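PDB 3IAL: prolyl-tRNA synthetase from Giardia lamblia ATCC 50803, which probably charges tRNA(Pro) with L-proline at the expense of ATP, and is caught here with the prolyl-adenylate intermediate bound. Local coordinates for residues Y69-F79 and L143-I151; L88-K96 and Q246-I254. One frame throughout, in Å; residues are numbered along the deposited sequence.

Helix 52-71 ends at the start of segment 69-79, and the chain runs into the short strand 75-76. It passes through 88-96, where helix 92-98 begins, before it returns as strand 143-152. Pairing of that strand with 75-76 is interaction 1, and it closes a loop of 63 residues. Interaction 2 opens inside this loop, at 88-96, and closes outside it, at helix 247-251. The two contacts therefore cross. Their centres lie about 21 Å apart; they do not touch. Interaction 1 joins the end of helix 52-71 and the strand after it to strand 143-152, which pairs antiparallel with 167-177. Interaction 2 joins the start of helix 92-98 to helix 247-251, between strands 235-245 and 263-274.

Interaction 1. Residues Y69-F79 and L143-I151; sequences YAKVGISQILF and LKIHQTCTI
F79 N gives its hydrogen to Q147 OE1, 2.8 Å away, and meets it nearly end-on to the amide C=O. Q147 CG sits between its backbone N and carbonyl carbon (chi1 65°), and the chain beyond is extended, which carries OE1 past I77 to F79. Q147 NE2 is held by E172 on the adjoining strand, so both ends of the amide are engaged.

Three backbone bonds join the strands in parallel: S75 N to K144 O, H146 N to S75 O (3.0 Å), and I77 N to H146 O. Past them, one water links Q76 NE2, I77 O and T148 N. At the other end, two waters bridge V72 O and K144 NZ, and Q186 also accepts from this amine.

The H146 ring lies between two neighbours. Q76 CA sits over one face, 3.8 Å from the centroid. Y69 is on the opposite face, with CD2 3.6 Å from H146 CG; the two ring planes are 59° apart. N171 bonds H146 ND1, which would fix the ring's rotation. I74 CG2 touches H146 CD2 and I145 O, while I74 CG1 crosses the K144 chain.

On the sheet face opposite H146, I77 CD1 meets I145 CD1 at 3.5 Å. L78 CD1 reaches C149 CB at 4.2 Å. F50 of the second subunit packs on I77, and F55 of that subunit on Q76 and L78. L78 also makes backbone hydrogen bonds to it, so this edge is part of the dimer interface.

G73, with positive phi, is the C-prime residue of a Schellman motif that ends helix 52-71. This helix and the strand after it are consistent with class II synthetase motif 1, and strands 143-152 and 167-177 with motif 2; the contact joins the two.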
ATOM      1  N   TYR B  69       7.240  -9.024  -7.514  1.00 26.08           N
ATOM      2  CA  TYR B  69       8.499  -8.300  -7.619  1.00 24.30           C
ATOM      3  C   TYR B  69       9.452  -8.714  -6.495  1.00 23.23           C
ATOM      4  O   TYR B  69      10.622  -8.954  -6.752  1.00 25.10           O
ATOM      5  CB  TYR B  69       8.274  -6.782  -7.626  1.00 24.72           C
ATOM      6  CG  TYR B  69       7.910  -6.166  -8.985  1.00 26.12           C
ATOM      7  CD1 TYR B  69       8.126  -6.841 -10.190  1.00 26.98           C
ATOM      8  CD2 TYR B  69       7.378  -4.888  -9.054  1.00 25.23           C
ATOM      9  CE1 TYR B  69       7.795  -6.260 -11.409  1.00 25.74           C
ATOM     10  CE2 TYR B  69       7.046  -4.310 -10.262  1.00 24.85           C
ATOM     11  CZ  TYR B  69       7.258  -4.997 -11.437  1.00 24.95           C
ATOM     12  OH  TYR B  69       6.928  -4.404 -12.637  1.00 23.37           O
ATOM     13  N   ALA B  70       8.944  -8.836  -5.271  1.00 22.66           N
ATOM     14  CA  ALA B  70       9.760  -9.298  -4.136  1.00 26.04           C
ATOM     15  C   ALA B  70      10.417 -10.656  -4.413  1.00 26.91           C
ATOM     16  O   ALA B  70      11.576 -10.856  -4.070  1.00 24.88           O
ATOM     17  CB  ALA B  70       8.933  -9.367  -2.849  1.00 23.44           C
ATOM     18  N   LYS B  71       9.678 -11.575  -5.036  1.00 29.20           N
ATOM     19  CA  LYS B  71      10.196 -12.922  -5.313  1.00 31.34           C
ATOM     20  C   LYS B  71      11.344 -12.921  -6.315  1.00 31.68           C
ATOM     21  O   LYS B  71      12.175 -13.823  -6.294  1.00 33.18           O
ATOM     22  CB  LYS B  71       9.095 -13.840  -5.851  1.00 31.95           C
ATOM     23  CG  LYS B  71       8.035 -14.258  -4.844  1.00 36.08           C
ATOM     24  CD  LYS B  71       7.028 -15.188  -5.523  1.00 39.70           C
ATOM     25  CE  LYS B  71       5.719 -15.281  -4.775  1.00 41.55           C
ATOM     26  NZ  LYS B  71       4.696 -15.987  -5.601  1.00 41.56           N
ATOM     27  N   VAL B  72      11.379 -11.933  -7.208  1.00 31.13           N
ATOM     28  CA  VAL B  72      12.473 -11.829  -8.180  1.00 28.99           C
ATOM     29  C   VAL B  72      13.479 -10.733  -7.778  1.00 26.57           C
ATOM     30  O   VAL B  72      14.192 -10.195  -8.626  1.00 26.75           O
ATOM     31  CB  VAL B  72      11.947 -11.662  -9.651  1.00 27.89           C
ATOM     32  CG1 VAL B  72      11.154 -12.898 -10.075  1.00 30.57           C
ATOM     33  CG2 VAL B  72      11.104 -10.407  -9.822  1.00 26.96           C
ATOM     34  N   GLY B  73      13.543 -10.431  -6.480  1.00 26.88           N
ATOM     35  CA  GLY B  73      14.596  -9.566  -5.916  1.00 27.45           C
ATOM     36  C   GLY B  73      14.466  -8.069  -6.208  1.00 28.10           C
ATOM     37  O   GLY B  73      15.459  -7.356  -6.218  1.00 26.73           O
ATOM     38  N   ILE B  74      13.247  -7.583  -6.439  1.00 27.40           N
ATOM     39  CA  ILE B  74      13.029  -6.143  -6.599  1.00 26.02           C
ATOM     40  C   ILE B  74      12.366  -5.626  -5.329  1.00 27.05           C
ATOM     41  O   ILE B  74      11.282  -6.088  -4.972  1.00 26.98           O
ATOM     42  CB  ILE B  74      12.159  -5.820  -7.813  1.00 24.10           C
ATOM     43  CG1 ILE B  74      12.683  -6.550  -9.057  1.00 20.81           C
ATOM     44  CG2 ILE B  74      12.121  -4.278  -8.045  1.00 19.62           C
ATOM     45  CD1 ILE B  74      11.791  -6.393 -10.309  1.00 17.47           C
ATOM     46  N   SER B  75      13.030  -4.689  -4.643  1.00 25.95           N
ATOM     47  CA  SER B  75      12.627  -4.293  -3.287  1.00 26.29           C
ATOM     48  C   SER B  75      11.729  -3.067  -3.316  1.00 26.58           C
ATOM     49  O   SER B  75      11.958  -2.127  -4.079  1.00 27.17           O
ATOM     50  CB  SER B  75      13.849  -4.003  -2.416  1.00 26.78           C
ATOM     51  OG  SER B  75      14.574  -5.178  -2.139  1.00 23.68           O
ATOM     52  N   GLN B  76      10.707  -3.074  -2.479  1.00 26.56           N
ATOM     53  CA  GLN B  76       9.770  -1.977  -2.458  1.00 27.75           C
ATOM     54  C   GLN B  76      10.368  -0.807  -1.692  1.00 28.19           C
ATOM     55  O   GLN B  76      11.039  -0.995  -0.678  1.00 27.45           O
ATOM     56  CB  GLN B  76       8.427  -2.379  -1.842  1.00 28.01           C
ATOM     57  CG  GLN B  76       7.327  -1.355  -2.201  1.00 29.48           C
ATOM     58  CD  GLN B  76       5.920  -1.834  -1.893  1.00 29.12           C
ATOM     59  OE1 GLN B  76       5.720  -2.964  -1.477  1.00 32.63           O
ATOM     60  NE2 GLN B  76       4.941  -0.963  -2.092  1.00 28.10           N
ATOM     61  N   ILE B  77      10.135   0.395  -2.208  1.00 26.60           N
ATOM     62  CA  ILE B  77      10.571   1.619  -1.580  1.00 26.17           C
ATOM     63  C   ILE B  77       9.489   2.671  -1.759  1.00 25.06           C
ATOM     64  O   ILE B  77       8.453   2.403  -2.377  1.00 23.24           O
ATOM     65  CB  ILE B  77      11.885   2.137  -2.224  1.00 29.87           C
ATOM     66  CG1 ILE B  77      11.670   2.531  -3.689  1.00 26.07           C
ATOM     67  CG2 ILE B  77      12.984   1.088  -2.113  1.00 32.29           C
ATOM     68  CD1 ILE B  77      12.893   3.164  -4.313  1.00 33.30           C
ATOM     69  N   LEU B  78       9.725   3.864  -1.222  1.00 23.24           N
ATOM     70  CA  LEU B  78       8.871   5.013  -1.538  1.00 24.11           C
ATOM     71  C   LEU B  78       9.663   6.317  -1.593  1.00 23.71           C
ATOM     72  O   LEU B  78      10.374   6.671  -0.637  1.00 20.88           O
ATOM     73  CB  LEU B  78       7.718   5.149  -0.537  1.00 24.76           C
ATOM     74  CG  LEU B  78       6.691   6.260  -0.841  1.00 25.88           C
ATOM     75  CD1 LEU B  78       6.020   6.007  -2.187  1.00 23.65           C
ATOM     76  CD2 LEU B  78       5.638   6.356   0.248  1.00 25.55           C
ATOM     77  N   PHE B  79       9.513   7.013  -2.723  1.00 23.59           N
ATOM     78  CA  PHE B  79      10.084   8.325  -2.947  1.00 22.37           C
ATOM     79  C   PHE B  79       9.031   9.383  -2.638  1.00 23.94           C
ATOM     80  O   PHE B  79       7.838   9.083  -2.666  1.00 22.89           O
ATOM     81  CB  PHE B  79      10.543   8.477  -4.407  1.00 23.69           C
ATOM     82  CG  PHE B  79      11.992   8.142  -4.629  1.00 25.42           C
ATOM     83  CD1 PHE B  79      12.445   6.841  -4.499  1.00 29.15           C
ATOM     84  CD2 PHE B  79      12.901   9.136  -4.954  1.00 29.07           C
ATOM     85  CE1 PHE B  79      13.786   6.531  -4.691  1.00 32.04           C
ATOM     86  CE2 PHE B  79      14.231   8.835  -5.155  1.00 32.19           C
ATOM     87  CZ  PHE B  79      14.678   7.527  -5.020  1.00 29.71           C
ATOM     88  N   LEU B 143      20.772  -3.171  -8.594  1.00 23.62           N
ATOM     89  CA  LEU B 143      20.003  -2.373  -7.662  1.00 24.38           C
ATOM     90  C   LEU B 143      18.610  -2.313  -8.273  1.00 22.67           C
ATOM     91  O   LEU B 143      18.420  -1.728  -9.344  1.00 21.55           O
ATOM     92  CB  LEU B 143      20.638  -0.979  -7.511  1.00 24.62           C
ATOM     93  CG  LEU B 143      19.989   0.028  -6.555  1.00 28.37           C
ATOM     94  CD1 LEU B 143      19.386  -0.642  -5.326  1.00 29.85           C
ATOM     95  CD2 LEU B 143      20.999   1.103  -6.143  1.00 27.41           C
ATOM     96  N   LYS B 144      17.662  -2.980  -7.621  1.00 22.01           N
ATOM     97  CA  LYS B 144      16.322  -3.191  -8.165  1.00 22.18           C
ATOM     98  C   LYS B 144      15.278  -2.730  -7.165  1.00 23.90           C
ATOM     99  O   LYS B 144      15.168  -3.290  -6.073  1.00 24.37           O
ATOM    100  CB  LYS B 144      16.109  -4.678  -8.475  1.00 22.17           C
ATOM    101  CG  LYS B 144      17.184  -5.312  -9.356  1.00 21.47           C
ATOM    102  CD  LYS B 144      16.739  -6.667  -9.890  1.00 23.64           C
ATOM    103  CE  LYS B 144      17.846  -7.378 -10.633  1.00 21.93           C
ATOM    104  NZ  LYS B 144      17.396  -8.660 -11.234  1.00 19.96           N
ATOM    105  N   ILE B 145      14.506  -1.710  -7.532  1.00 24.24           N
ATOM    106  CA  ILE B 145      13.476  -1.201  -6.650  1.00 21.83           C
ATOM    107  C   ILE B 145      12.149  -1.008  -7.375  1.00 22.63           C
ATOM    108  O   ILE B 145      12.074  -1.113  -8.586  1.00 24.81           O
ATOM    109  CB  ILE B 145      13.929   0.101  -5.937  1.00 22.57           C
ATOM    110  CG1 ILE B 145      14.369   1.187  -6.928  1.00 23.69           C
ATOM    111  CG2 ILE B 145      15.093  -0.202  -4.959  1.00 22.47           C
ATOM    112  CD1 ILE B 145      13.258   1.920  -7.616  1.00 24.09           C
ATOM    113  N   HIS B 146      11.095  -0.763  -6.607  1.00 22.89           N
ATOM    114  CA  HIS B 146       9.805  -0.411  -7.169  1.00 23.45           C
ATOM    115  C   HIS B 146       8.993   0.304  -6.108  1.00 23.45           C
ATOM    116  O   HIS B 146       9.276   0.168  -4.921  1.00 21.80           O
ATOM    117  CB  HIS B 146       9.058  -1.652  -7.663  1.00 22.89           C
ATOM    118  CG  HIS B 146       8.614  -2.560  -6.568  1.00 22.17           C
ATOM    119  ND1 HIS B 146       7.348  -2.503  -6.024  1.00 25.40           N
ATOM    120  CD2 HIS B 146       9.271  -3.533  -5.899  1.00 22.80           C
ATOM    121  CE1 HIS B 146       7.243  -3.413  -5.073  1.00 25.55           C
ATOM    122  NE2 HIS B 146       8.397  -4.045  -4.969  1.00 21.55           N
ATOM    123  N   GLN B 147       7.997   1.067  -6.544  1.00 22.12           N
ATOM    124  CA  GLN B 147       7.093   1.747  -5.634  1.00 20.96           C
ATOM    125  C   GLN B 147       5.677   1.785  -6.188  1.00 23.08           C
ATOM    126  O   GLN B 147       5.469   1.875  -7.392  1.00 25.14           O
ATOM    127  CB  GLN B 147       7.569   3.161  -5.336  1.00 20.56           C
ATOM    128  CG  GLN B 147       7.570   4.105  -6.523  1.00 22.75           C
ATOM    129  CD  GLN B 147       8.081   5.478  -6.143  1.00 26.10           C
ATOM    130  OE1 GLN B 147       8.562   5.677  -5.026  1.00 24.69           O
ATOM    131  NE2 GLN B 147       7.990   6.433  -7.076  1.00 21.03           N
ATOM    132  N   THR B 148       4.718   1.700  -5.279  1.00 23.28           N
ATOM    133  CA  THR B 148       3.309   1.805  -5.595  1.00 24.50           C
ATOM    134  C   THR B 148       2.917   3.161  -5.072  1.00 23.45           C
ATOM    135  O   THR B 148       3.127   3.452  -3.899  1.00 23.24           O
ATOM    136  CB  THR B 148       2.499   0.727  -4.871  1.00 23.58           C
ATOM    137  OG1 THR B 148       2.867  -0.552  -5.390  1.00 24.19           O
ATOM    138  CG2 THR B 148       0.995   0.965  -5.038  1.00 20.75           C
ATOM    139  N   CYS B 149       2.377   3.995  -5.943  1.00 22.34           N
ATOM    140  CA  CYS B 149       2.093   5.380  -5.585  1.00 25.43           C
ATOM    141  C   CYS B 149       1.211   5.982  -6.666  1.00 25.00           C
ATOM    142  O   CYS B 149       0.771   5.278  -7.575  1.00 26.10           O
ATOM    143  CB  CYS B 149       3.395   6.186  -5.461  1.00 23.41           C
ATOM    144  SG  CYS B 149       4.285   6.434  -7.050  1.00 26.58           S
ATOM    145  N   THR B 150       0.966   7.283  -6.574  1.00 24.87           N
ATOM    146  CA  THR B 150       0.274   7.984  -7.639  1.00 24.10           C
ATOM    147  C   THR B 150       1.256   8.914  -8.342  1.00 23.75           C
ATOM    148  O   THR B 150       2.221   9.401  -7.726  1.00 22.67           O
ATOM    149  CB  THR B 150      -0.985   8.726  -7.139  1.00 25.84           C
ATOM    150  OG1 THR B 150      -0.632   9.923  -6.431  1.00 21.89           O
ATOM    151  CG2 THR B 150      -1.809   7.820  -6.242  1.00 17.83           C
ATOM    152  N   ILE B 151       1.028   9.099  -9.642  1.00 21.44           N
ATOM    153  CA  ILE B 151       1.742  10.082 -10.454  1.00 21.93           C
ATOM    154  C   ILE B 151       0.710  11.072 -10.990  1.00 23.94           C
ATOM    155  O   ILE B 151      -0.503  10.845 -10.847  1.00 23.95           O
ATOM    156  CB  ILE B 151       2.523   9.424 -11.616  1.00 22.58           C
ATOM    157  CG1 ILE B 151       1.625   8.469 -12.418  1.00 20.21           C
ATOM    158  CG2 ILE B 151       3.757   8.689 -11.077  1.00 19.87           C
ATOM    159  CD1 ILE B 151       2.153   8.176 -13.836  1.00 22.07           C
TER
HETATM  160  O   HOH W   1      14.301  -9.205 -11.254  1.00 27.27           O
HETATM  161  O   HOH W   2      16.760 -10.335  -9.304  1.00 33.18           O
HETATM  162  O   HOH W   3       5.773   1.709  -2.442  1.00 23.29           O

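Interaction 2. Residues L88-K96 and Q246-I254; sequences LKKESDHIK and QRFSSTFDI
R247 is paired with two acids, E91 and D93, in a salt-bridge network between two short helices of the synthetase core. D93 OD2 accepts from R247 NH1 at 2.9 Å. The bond is bent, 136° at the hydrogen, and reaches the carboxylate on its anti side, tilted out of the carboxylate plane. E91 OE2 lies over a face of the guanidinium, 3.5 Å from R247 NH1; no N-H points at it, so the attraction is one of charge alone.

Next to the charges, E91 CG rests over the face of the F248 ring, 4.1 Å from its centroid. F248 turns its edge to the face of H94, with the planes at 79° and F248 CZ 3.6 Å from H94 ND1. At the other end, K90 CB touches F252 CZ, and T251 CG2 packs on K90 O at 3.3 Å.

E91 is the N-cap of helix 92-98: its OE1 accepts from H94 N while OE2 faces the arginine. A bend at chi2 (-66°) turns the carboxylate back for both tasks. R247 NE bonds to G219 O, and H94 ND1 to P218 O. The H94 side chain comes within about 6 Å of the bound prolyl-adenylate, between nearest atoms. On helix 247-251, R247 O takes hydrogens from T251 N and, 3.0 Å away, T251 OG1; the two donors approach from opposite faces of the carbonyl plane.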
ATOM      1  N   LEU B  88      14.304  17.462 -12.755  1.00 40.37           N
ATOM      2  CA  LEU B  88      13.378  17.113 -13.830  1.00 43.08           C
ATOM      3  C   LEU B  88      13.855  17.587 -15.203  1.00 43.88           C
ATOM      4  O   LEU B  88      13.533  16.964 -16.216  1.00 44.43           O
ATOM      5  CB  LEU B  88      11.994  17.699 -13.520  1.00 42.31           C
ATOM      6  CG  LEU B  88      10.801  17.202 -14.324  1.00 43.98           C
ATOM      7  CD1 LEU B  88      10.449  15.771 -13.949  1.00 39.35           C
ATOM      8  CD2 LEU B  88       9.612  18.138 -14.106  1.00 44.18           C
ATOM      9  N   LYS B  89      14.627  18.674 -15.227  1.00 45.44           N
ATOM     10  CA  LYS B  89      15.122  19.261 -16.478  1.00 47.28           C
ATOM     11  C   LYS B  89      16.472  18.694 -16.972  1.00 48.16           C
ATOM     12  O   LYS B  89      16.939  19.074 -18.048  1.00 48.98           O
ATOM     13  CB  LYS B  89      15.238  20.783 -16.326  1.00 47.46           C
ATOM     14  CG  LYS B  89      16.466  21.241 -15.535  1.00 49.46           C
ATOM     15  CD  LYS B  89      16.472  22.745 -15.303  1.00 51.03           C
ATOM     16  CE  LYS B  89      17.798  23.194 -14.705  1.00 51.76           C
ATOM     17  NZ  LYS B  89      17.773  24.614 -14.270  1.00 52.17           N
ATOM     18  N   LYS B  90      17.105  17.816 -16.193  1.00 47.45           N
ATOM     19  CA  LYS B  90      18.428  17.275 -16.549  1.00 47.45           C
ATOM     20  C   LYS B  90      18.447  16.559 -17.914  1.00 47.30           C
ATOM     21  O   LYS B  90      19.311  16.844 -18.741  1.00 46.05           O
ATOM     22  CB  LYS B  90      18.941  16.320 -15.460  1.00 47.68           C
ATOM     23  CG  LYS B  90      19.741  16.975 -14.332  1.00 47.94           C
ATOM     24  CD  LYS B  90      21.251  16.803 -14.514  1.00 51.51           C
ATOM     25  CE  LYS B  90      21.999  16.819 -13.176  1.00 54.08           C
ATOM     26  NZ  LYS B  90      21.895  18.129 -12.450  1.00 53.30           N
ATOM     27  N   GLU B  91      17.503  15.641 -18.145  1.00 46.54           N
ATOM     28  CA  GLU B  91      17.487  14.831 -19.379  1.00 46.25           C
ATOM     29  C   GLU B  91      16.550  15.455 -20.406  1.00 44.30           C
ATOM     30  O   GLU B  91      15.343  15.537 -20.182  1.00 44.98           O
ATOM     31  CB  GLU B  91      17.059  13.385 -19.084  1.00 47.04           C
ATOM     32  CG  GLU B  91      17.747  12.306 -19.949  1.00 49.89           C
ATOM     33  CD  GLU B  91      17.392  12.351 -21.436  1.00 51.93           C
ATOM     34  OE1 GLU B  91      16.240  12.688 -21.796  1.00 51.10           O
ATOM     35  OE2 GLU B  91      18.280  12.026 -22.252  1.00 51.79           O
ATOM     36  N   SER B  92      17.112  15.857 -21.543  1.00 44.15           N
ATOM     37  CA  SER B  92      16.397  16.653 -22.547  1.00 43.89           C
ATOM     38  C   SER B  92      15.179  15.949 -23.151  1.00 43.12           C
ATOM     39  O   SER B  92      14.063  16.459 -23.080  1.00 42.03           O
ATOM     40  CB  SER B  92      17.351  17.061 -23.672  1.00 44.41           C
ATOM     41  OG  SER B  92      16.681  17.836 -24.653  1.00 47.45           O
ATOM     42  N   ASP B  93      15.397  14.790 -23.759  1.00 42.87           N
ATOM     43  CA  ASP B  93      14.309  14.075 -24.423  1.00 44.40           C
ATOM     44  C   ASP B  93      13.212  13.637 -23.443  1.00 42.85           C
ATOM     45  O   ASP B  93      12.037  13.627 -23.797  1.00 43.09           O
ATOM     46  CB  ASP B  93      14.853  12.884 -25.225  1.00 46.22           C
ATOM     47  CG  ASP B  93      15.622  13.320 -26.478  1.00 48.97           C
ATOM     48  OD1 ASP B  93      15.522  14.505 -26.877  1.00 49.92           O
ATOM     49  OD2 ASP B  93      16.328  12.473 -27.069  1.00 51.57           O
ATOM     50  N   HIS B  94      13.593  13.308 -22.213  1.00 41.58           N
ATOM     51  CA  HIS B  94      12.627  12.939 -21.177  1.00 40.36           C
ATOM     52  C   HIS B  94      11.745  14.130 -20.773  1.00 40.69           C
ATOM     53  O   HIS B  94      10.523  13.991 -20.672  1.00 39.47           O
ATOM     54  CB  HIS B  94      13.354  12.373 -19.957  1.00 39.91           C
ATOM     55  CG  HIS B  94      12.444  11.813 -18.908  1.00 38.51           C
ATOM     56  ND1 HIS B  94      11.752  10.632 -19.074  1.00 34.19           N
ATOM     57  CD2 HIS B  94      12.123  12.267 -17.672  1.00 37.87           C
ATOM     58  CE1 HIS B  94      11.045  10.383 -17.984  1.00 35.94           C
ATOM     59  NE2 HIS B  94      11.252  11.359 -17.118  1.00 35.37           N
ATOM     60  N   ILE B  95      12.356  15.297 -20.557  1.00 41.11           N
ATOM     61  CA  ILE B  95      11.599  16.480 -20.124  1.00 41.28           C
ATOM     62  C   ILE B  95      10.689  17.048 -21.221  1.00 41.21           C
ATOM     63  O   ILE B  95       9.567  17.458 -20.930  1.00 40.32           O
ATOM     64  CB  ILE B  95      12.514  17.606 -19.547  1.00 42.32           C
ATOM     65  CG1 ILE B  95      11.667  18.755 -18.981  1.00 42.36           C
ATOM     66  CG2 ILE B  95      13.480  18.140 -20.603  1.00 39.10           C
ATOM     67  CD1 ILE B  95      10.558  18.308 -18.049  1.00 42.91           C
ATOM     68  N   LYS B  96      11.151  17.067 -22.471  1.00 42.23           N
ATOM     69  CA  LYS B  96      10.290  17.506 -23.583  1.00 43.71           C
ATOM     70  C   LYS B  96       9.052  16.618 -23.718  1.00 42.83           C
ATOM     71  O   LYS B  96       7.979  17.092 -24.112  1.00 41.71           O
ATOM     72  CB  LYS B  96      11.046  17.522 -24.917  1.00 45.38           C
ATOM     73  CG  LYS B  96      12.205  18.511 -25.003  1.00 50.60           C
ATOM     74  CD  LYS B  96      11.829  19.934 -24.585  1.00 52.88           C
ATOM     75  CE  LYS B  96      13.036  20.863 -24.653  1.00 55.00           C
ATOM     76  NZ  LYS B  96      14.206  20.336 -23.880  1.00 54.17           N
ATOM     77  N   GLN B 246      22.098   3.552 -21.418  1.00 31.82           N
ATOM     78  CA  GLN B 246      23.014   4.275 -20.544  1.00 33.03           C
ATOM     79  C   GLN B 246      22.761   5.784 -20.545  1.00 34.92           C
ATOM     80  O   GLN B 246      23.464   6.527 -19.863  1.00 36.99           O
ATOM     81  CB  GLN B 246      24.453   3.981 -20.965  1.00 32.81           C
ATOM     82  CG  GLN B 246      24.900   2.578 -20.626  1.00 32.44           C
ATOM     83  CD  GLN B 246      26.170   2.175 -21.354  1.00 35.25           C
ATOM     84  OE1 GLN B 246      26.239   2.234 -22.582  1.00 32.77           O
ATOM     85  NE2 GLN B 246      27.180   1.737 -20.596  1.00 33.27           N
ATOM     86  N   ARG B 247      21.741   6.227 -21.280  1.00 37.11           N
ATOM     87  CA  ARG B 247      21.458   7.657 -21.466  1.00 40.17           C
ATOM     88  C   ARG B 247      21.244   8.411 -20.161  1.00 37.88           C
ATOM     89  O   ARG B 247      21.858   9.460 -19.935  1.00 39.20           O
ATOM     90  CB  ARG B 247      20.233   7.853 -22.377  1.00 43.37           C
ATOM     91  CG  ARG B 247      20.530   7.678 -23.862  1.00 50.74           C
ATOM     92  CD  ARG B 247      19.267   7.377 -24.687  1.00 56.03           C
ATOM     93  NE  ARG B 247      18.294   8.474 -24.685  1.00 59.61           N
ATOM     94  CZ  ARG B 247      18.411   9.608 -25.378  1.00 62.35           C
ATOM     95  NH1 ARG B 247      17.453  10.525 -25.294  1.00 63.08           N
ATOM     96  NH2 ARG B 247      19.476   9.847 -26.144  1.00 62.06           N
ATOM     97  N   PHE B 248      20.367   7.883 -19.313  1.00 36.33           N
ATOM     98  CA  PHE B 248      20.078   8.491 -18.013  1.00 34.85           C
ATOM     99  C   PHE B 248      21.277   8.414 -17.059  1.00 36.01           C
ATOM    100  O   PHE B 248      21.486   9.319 -16.245  1.00 38.10           O
ATOM    101  CB  PHE B 248      18.853   7.833 -17.362  1.00 34.78           C
ATOM    102  CG  PHE B 248      17.529   8.355 -17.864  1.00 33.16           C
ATOM    103  CD1 PHE B 248      16.943   9.467 -17.281  1.00 35.87           C
ATOM    104  CD2 PHE B 248      16.860   7.721 -18.891  1.00 33.26           C
ATOM    105  CE1 PHE B 248      15.722   9.945 -17.719  1.00 33.53           C
ATOM    106  CE2 PHE B 248      15.644   8.185 -19.336  1.00 34.72           C
ATOM    107  CZ  PHE B 248      15.066   9.293 -18.745  1.00 35.14           C
ATOM    108  N   SER B 249      22.064   7.344 -17.161  1.00 34.78           N
ATOM    109  CA  SER B 249      23.252   7.179 -16.326  1.00 33.08           C
ATOM    110  C   SER B 249      24.293   8.253 -16.612  1.00 33.60           C
ATOM    111  O   SER B 249      24.981   8.731 -15.701  1.00 31.93           O
ATOM    112  CB  SER B 249      23.879   5.800 -16.544  1.00 32.79           C
ATOM    113  OG  SER B 249      22.969   4.764 -16.239  1.00 31.94           O
ATOM    114  N   SER B 250      24.426   8.617 -17.882  1.00 34.16           N
ATOM    115  CA  SER B 250      25.313   9.720 -18.264  1.00 35.00           C
ATOM    116  C   SER B 250      24.751  11.053 -17.786  1.00 33.62           C
ATOM    117  O   SER B 250      25.469  11.873 -17.235  1.00 30.75           O
ATOM    118  CB  SER B 250      25.501   9.766 -19.779  1.00 36.75           C
ATOM    119  OG  SER B 250      26.405  10.800 -20.125  1.00 42.14           O
ATOM    120  N   THR B 251      23.454  11.261 -17.991  1.00 36.56           N
ATOM    121  CA  THR B 251      22.818  12.525 -17.620  1.00 36.91           C
ATOM    122  C   THR B 251      22.854  12.735 -16.109  1.00 35.57           C
ATOM    123  O   THR B 251      23.171  13.819 -15.646  1.00 35.75           O
ATOM    124  CB  THR B 251      21.361  12.593 -18.123  1.00 38.69           C
ATOM    125  OG1 THR B 251      21.334  12.338 -19.532  1.00 39.86           O
ATOM    126  CG2 THR B 251      20.748  13.963 -17.842  1.00 39.94           C
ATOM    127  N   PHE B 252      22.563  11.688 -15.343  1.00 34.73           N
ATOM    128  CA  PHE B 252      22.519  11.811 -13.877  1.00 32.76           C
ATOM    129  C   PHE B 252      23.816  11.378 -13.184  1.00 31.99           C
ATOM    130  O   PHE B 252      23.874  11.294 -11.958  1.00 31.18           O
ATOM    131  CB  PHE B 252      21.279  11.081 -13.335  1.00 32.41           C
ATOM    132  CG  PHE B 252      19.997  11.740 -13.746  1.00 30.46           C
ATOM    133  CD1 PHE B 252      19.470  12.774 -12.991  1.00 30.65           C
ATOM    134  CD2 PHE B 252      19.362  11.393 -14.927  1.00 30.51           C
ATOM    135  CE1 PHE B 252      18.310  13.418 -13.380  1.00 30.46           C
ATOM    136  CE2 PHE B 252      18.198  12.042 -15.324  1.00 31.48           C
ATOM    137  CZ  PHE B 252      17.675  13.054 -14.547  1.00 32.54           C
ATOM    138  N   ASP B 253      24.865  11.153 -13.974  1.00 32.76           N
ATOM    139  CA  ASP B 253      26.189  10.807 -13.452  1.00 32.86           C
ATOM    140  C   ASP B 253      26.151   9.582 -12.541  1.00 30.40           C
ATOM    141  O   ASP B 253      26.620   9.626 -11.398  1.00 27.14           O
ATOM    142  CB  ASP B 253      26.814  12.002 -12.717  1.00 36.47           C
ATOM    143  CG  ASP B 253      27.147  13.151 -13.645  1.00 43.27           C
ATOM    144  OD1 ASP B 253      26.465  13.308 -14.684  1.00 47.53           O
ATOM    145  OD2 ASP B 253      28.098  13.898 -13.324  1.00 51.69           O
ATOM    146  N   ILE B 254      25.560   8.504 -13.051  1.00 27.98           N
ATOM    147  CA  ILE B 254      25.592   7.220 -12.389  1.00 26.21           C
ATOM    148  C   ILE B 254      26.771   6.440 -12.941  1.00 25.15           C
ATOM    149  O   ILE B 254      26.787   6.051 -14.114  1.00 22.80           O
ATOM    150  CB  ILE B 254      24.311   6.385 -12.603  1.00 27.65           C
ATOM    151  CG1 ILE B 254      23.058   7.192 -12.250  1.00 29.50           C
ATOM    152  CG2 ILE B 254      24.391   5.122 -11.751  1.00 29.60           C
ATOM    153  CD1 ILE B 254      21.779   6.443 -12.464  1.00 27.21           C
TER